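Local coordinates for diadenosine tetraphosphatase, putative (Trypanosoma brucei, PDB 2QJC), which binds two manganese ions and probably hydrolyses phosphate esters or anhydrides, possibly diadenosine tetraphosphate, as a member of the calcineurin-like metallophosphoesterases, at residues Pro189-Glu198 with Arg208-Ala218. Residues are numbered along the deposited sequence; the frame is centred on the assembly and turned at random.
Sequences PWASMWRGPE and RGLQEQYKPLA
Two loops flanking strand 199-202 of the metallophosphoesterase fold pack against each other, with the Y214 ring and the L217 side chain laid against the turn and loop of 189-198. One face of Y214 rests on the A191-S192 backbone, S192 N lying 3.8 Å above the ring plane toward its rim. A191 CB touches CD2 of Y214 at 3.7 Å, and Y214 CE1 lies 3.5 Å from S192 CA. That turn is closed by P189 O, which accepts from both S192 N and S192 OG.

P189 CB sits over the centre of the R208 guanidinium, 3.5 Å above its plane; D205 forms a salt bridge with this arginine and N163 a hydrogen bond. One water accepts from A191 N and donates to Q211 OE1, bridging the loops. Farther along, L217 reaches the chain at R195 and G196, its CD1 3.7 Å from R195 O. W194, with CG anti to its backbone N (chi1 175°), donates a hydrogen bond from NE1 to E198 O, 2.8 Å away and in the plane of the indole, while L217 O lies at the indole edge.

Both loops touch strand 199-202: A191 and Q211 meet F202, and W194 meets V200; in its sheet this strand lies between 137-140 and 218-220.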
# COMPACT_ATOMS: atom_id res chain seq x y z
N PRO A 189 18.12 -0.26 -3.14
CA PRO A 189 16.68 -0.36 -2.86
C PRO A 189 16.45 0.07 -1.42
O PRO A 189 17.14 -0.41 -0.51
CB PRO A 189 16.38 -1.84 -3.11
CG PRO A 189 17.72 -2.52 -2.97
CD PRO A 189 18.66 -1.54 -3.61
N TRP A 190 15.50 0.97 -1.21
CA TRP A 190 15.25 1.48 0.12
C TRP A 190 15.12 0.40 1.21
O TRP A 190 15.74 0.51 2.26
CB TRP A 190 14.02 2.41 0.13
CG TRP A 190 12.72 1.70 0.37
CD1 TRP A 190 11.91 1.13 -0.57
CD2 TRP A 190 12.16 1.37 1.65
NE1 TRP A 190 10.90 0.44 0.04
CE2 TRP A 190 11.03 0.57 1.40
CE3 TRP A 190 12.52 1.65 2.97
CZ2 TRP A 190 10.24 0.05 2.43
CZ3 TRP A 190 11.74 1.14 4.00
CH2 TRP A 190 10.61 0.34 3.72
N ALA A 191 14.33 -0.64 0.95
CA ALA A 191 14.12 -1.69 1.95
C ALA A 191 15.38 -2.32 2.51
O ALA A 191 15.41 -2.73 3.68
CB ALA A 191 13.20 -2.77 1.39
N SER A 192 16.44 -2.41 1.71
CA SER A 192 17.68 -3.01 2.20
C SER A 192 18.29 -2.18 3.33
O SER A 192 19.12 -2.67 4.09
CB SER A 192 18.72 -3.15 1.08
OG SER A 192 19.25 -1.88 0.72
N MSE A 193 17.88 -0.92 3.44
CA MSE A 193 18.41 -0.03 4.47
C MSE A 193 17.57 0.06 5.74
O MSE A 193 17.96 0.74 6.70
CB MSE A 193 18.56 1.38 3.90
CG MSE A 193 19.35 1.46 2.60
SE MSE A 193 21.21 1.03 2.86
CE MSE A 193 21.80 2.74 3.55
N TRP A 194 16.42 -0.61 5.74
CA TRP A 194 15.52 -0.57 6.89
C TRP A 194 16.00 -1.50 8.01
O TRP A 194 16.34 -2.66 7.76
CB TRP A 194 14.09 -0.93 6.46
CG TRP A 194 13.13 -1.04 7.61
CD1 TRP A 194 12.64 -2.18 8.17
CD2 TRP A 194 12.62 0.04 8.40
NE1 TRP A 194 11.86 -1.89 9.26
CE2 TRP A 194 11.83 -0.53 9.43
CE3 TRP A 194 12.75 1.43 8.34
CZ2 TRP A 194 11.17 0.25 10.39
CZ3 TRP A 194 12.10 2.21 9.30
CH2 TRP A 194 11.32 1.61 10.32
N ARG A 195 16.00 -0.99 9.24
CA ARG A 195 16.48 -1.78 10.36
C ARG A 195 15.49 -2.16 11.46
O ARG A 195 15.83 -2.91 12.37
CB ARG A 195 17.69 -1.08 10.98
CG ARG A 195 18.79 -0.84 9.97
CD ARG A 195 20.12 -0.55 10.63
NE ARG A 195 21.18 -0.43 9.63
CZ ARG A 195 22.47 -0.32 9.93
NH1 ARG A 195 22.86 -0.32 11.20
NH2 ARG A 195 23.38 -0.22 8.97
N GLY A 196 14.25 -1.67 11.38
CA GLY A 196 13.27 -2.02 12.39
C GLY A 196 13.33 -1.11 13.60
O GLY A 196 13.74 0.04 13.49
N PRO A 197 12.94 -1.60 14.79
CA PRO A 197 12.45 -2.95 15.09
C PRO A 197 11.15 -3.38 14.40
O PRO A 197 10.89 -4.57 14.29
CB PRO A 197 12.31 -2.93 16.62
CG PRO A 197 11.86 -1.52 16.87
CD PRO A 197 12.77 -0.72 15.96
N GLU A 198 10.34 -2.43 13.94
CA GLU A 198 9.09 -2.79 13.27
C GLU A 198 9.27 -3.39 11.88
O GLU A 198 10.24 -3.10 11.19
CB GLU A 198 8.16 -1.57 13.12
CG GLU A 198 7.77 -0.87 14.41
CD GLU A 198 8.84 0.08 14.91
OE1 GLU A 198 9.96 0.06 14.35
OE2 GLU A 198 8.56 0.84 15.85
N ARG A 208 10.10 -4.24 -9.12
CA ARG A 208 10.85 -5.26 -8.39
C ARG A 208 10.02 -6.47 -7.98
O ARG A 208 10.57 -7.46 -7.51
CB ARG A 208 11.49 -4.64 -7.15
CG ARG A 208 12.62 -3.67 -7.47
CD ARG A 208 13.33 -3.23 -6.18
NE ARG A 208 14.61 -2.59 -6.46
CZ ARG A 208 14.87 -1.30 -6.23
NH1 ARG A 208 13.94 -0.50 -5.72
NH2 ARG A 208 16.07 -0.82 -6.52
N GLY A 209 8.71 -6.37 -8.15
CA GLY A 209 7.85 -7.48 -7.79
C GLY A 209 7.87 -7.75 -6.29
O GLY A 209 8.25 -6.89 -5.50
N LEU A 210 7.46 -8.96 -5.92
CA LEU A 210 7.42 -9.36 -4.52
C LEU A 210 8.83 -9.35 -3.93
O LEU A 210 9.73 -9.98 -4.46
CB LEU A 210 6.83 -10.77 -4.41
CG LEU A 210 6.44 -11.30 -3.03
CD1 LEU A 210 5.22 -10.53 -2.53
CD2 LEU A 210 6.12 -12.78 -3.12
N GLN A 211 9.01 -8.62 -2.82
CA GLN A 211 10.31 -8.54 -2.16
C GLN A 211 10.23 -9.23 -0.80
O GLN A 211 9.55 -8.74 0.11
CB GLN A 211 10.73 -7.07 -1.96
CG GLN A 211 10.96 -6.30 -3.27
CD GLN A 211 11.44 -4.87 -3.05
OE1 GLN A 211 12.51 -4.64 -2.48
NE2 GLN A 211 10.66 -3.90 -3.51
N GLU A 212 10.91 -10.36 -0.67
CA GLU A 212 10.90 -11.12 0.58
C GLU A 212 12.28 -11.34 1.20
O GLU A 212 12.38 -11.97 2.26
CB GLU A 212 10.28 -12.51 0.37
CG GLU A 212 8.93 -12.52 -0.30
CD GLU A 212 8.47 -13.94 -0.59
OE1 GLU A 212 8.30 -14.73 0.37
OE2 GLU A 212 8.29 -14.28 -1.79
N GLN A 213 13.33 -10.83 0.58
CA GLN A 213 14.68 -11.04 1.10
C GLN A 213 15.04 -10.20 2.32
O GLN A 213 16.15 -10.31 2.85
CB GLN A 213 15.72 -10.80 0.00
CG GLN A 213 15.16 -10.81 -1.39
CD GLN A 213 14.63 -9.46 -1.82
OE1 GLN A 213 15.40 -8.56 -2.17
NE2 GLN A 213 13.32 -9.29 -1.77
N TYR A 214 14.12 -9.37 2.78
CA TYR A 214 14.41 -8.54 3.93
C TYR A 214 13.57 -8.95 5.12
O TYR A 214 13.55 -8.26 6.14
CB TYR A 214 14.18 -7.07 3.58
CG TYR A 214 14.90 -6.65 2.32
CD1 TYR A 214 16.30 -6.62 2.26
CD2 TYR A 214 14.19 -6.28 1.18
CE1 TYR A 214 16.97 -6.24 1.09
CE2 TYR A 214 14.84 -5.89 0.01
CZ TYR A 214 16.22 -5.87 -0.02
OH TYR A 214 16.86 -5.47 -1.17
N LYS A 215 12.87 -10.06 4.98
CA LYS A 215 12.05 -10.55 6.08
C LYS A 215 13.01 -10.88 7.22
O LYS A 215 14.16 -11.23 7.00
CB LYS A 215 11.28 -11.82 5.67
CG LYS A 215 10.35 -11.62 4.49
CD LYS A 215 9.57 -12.87 4.16
CE LYS A 215 8.43 -13.10 5.14
NZ LYS A 215 7.56 -14.24 4.71
N PRO A 216 12.54 -10.74 8.46
CA PRO A 216 11.19 -10.30 8.81
C PRO A 216 11.07 -8.79 9.01
O PRO A 216 10.02 -8.30 9.43
CB PRO A 216 10.93 -11.06 10.10
CG PRO A 216 12.26 -10.97 10.78
CD PRO A 216 13.24 -11.27 9.65
N LEU A 217 12.14 -8.04 8.71
CA LEU A 217 12.12 -6.60 8.90
C LEU A 217 11.29 -5.81 7.89
O LEU A 217 10.85 -4.70 8.18
CB LEU A 217 13.56 -6.05 8.91
CG LEU A 217 14.41 -6.46 10.12
CD1 LEU A 217 15.79 -5.82 10.01
CD2 LEU A 217 13.72 -6.01 11.41
N ALA A 218 11.08 -6.38 6.70
CA ALA A 218 10.29 -5.70 5.68
C ALA A 218 9.66 -6.68 4.68
O ALA A 218 10.15 -7.80 4.51
CB ALA A 218 11.15 -4.66 4.94
O HOH W 1 13.30 -1.68 -1.73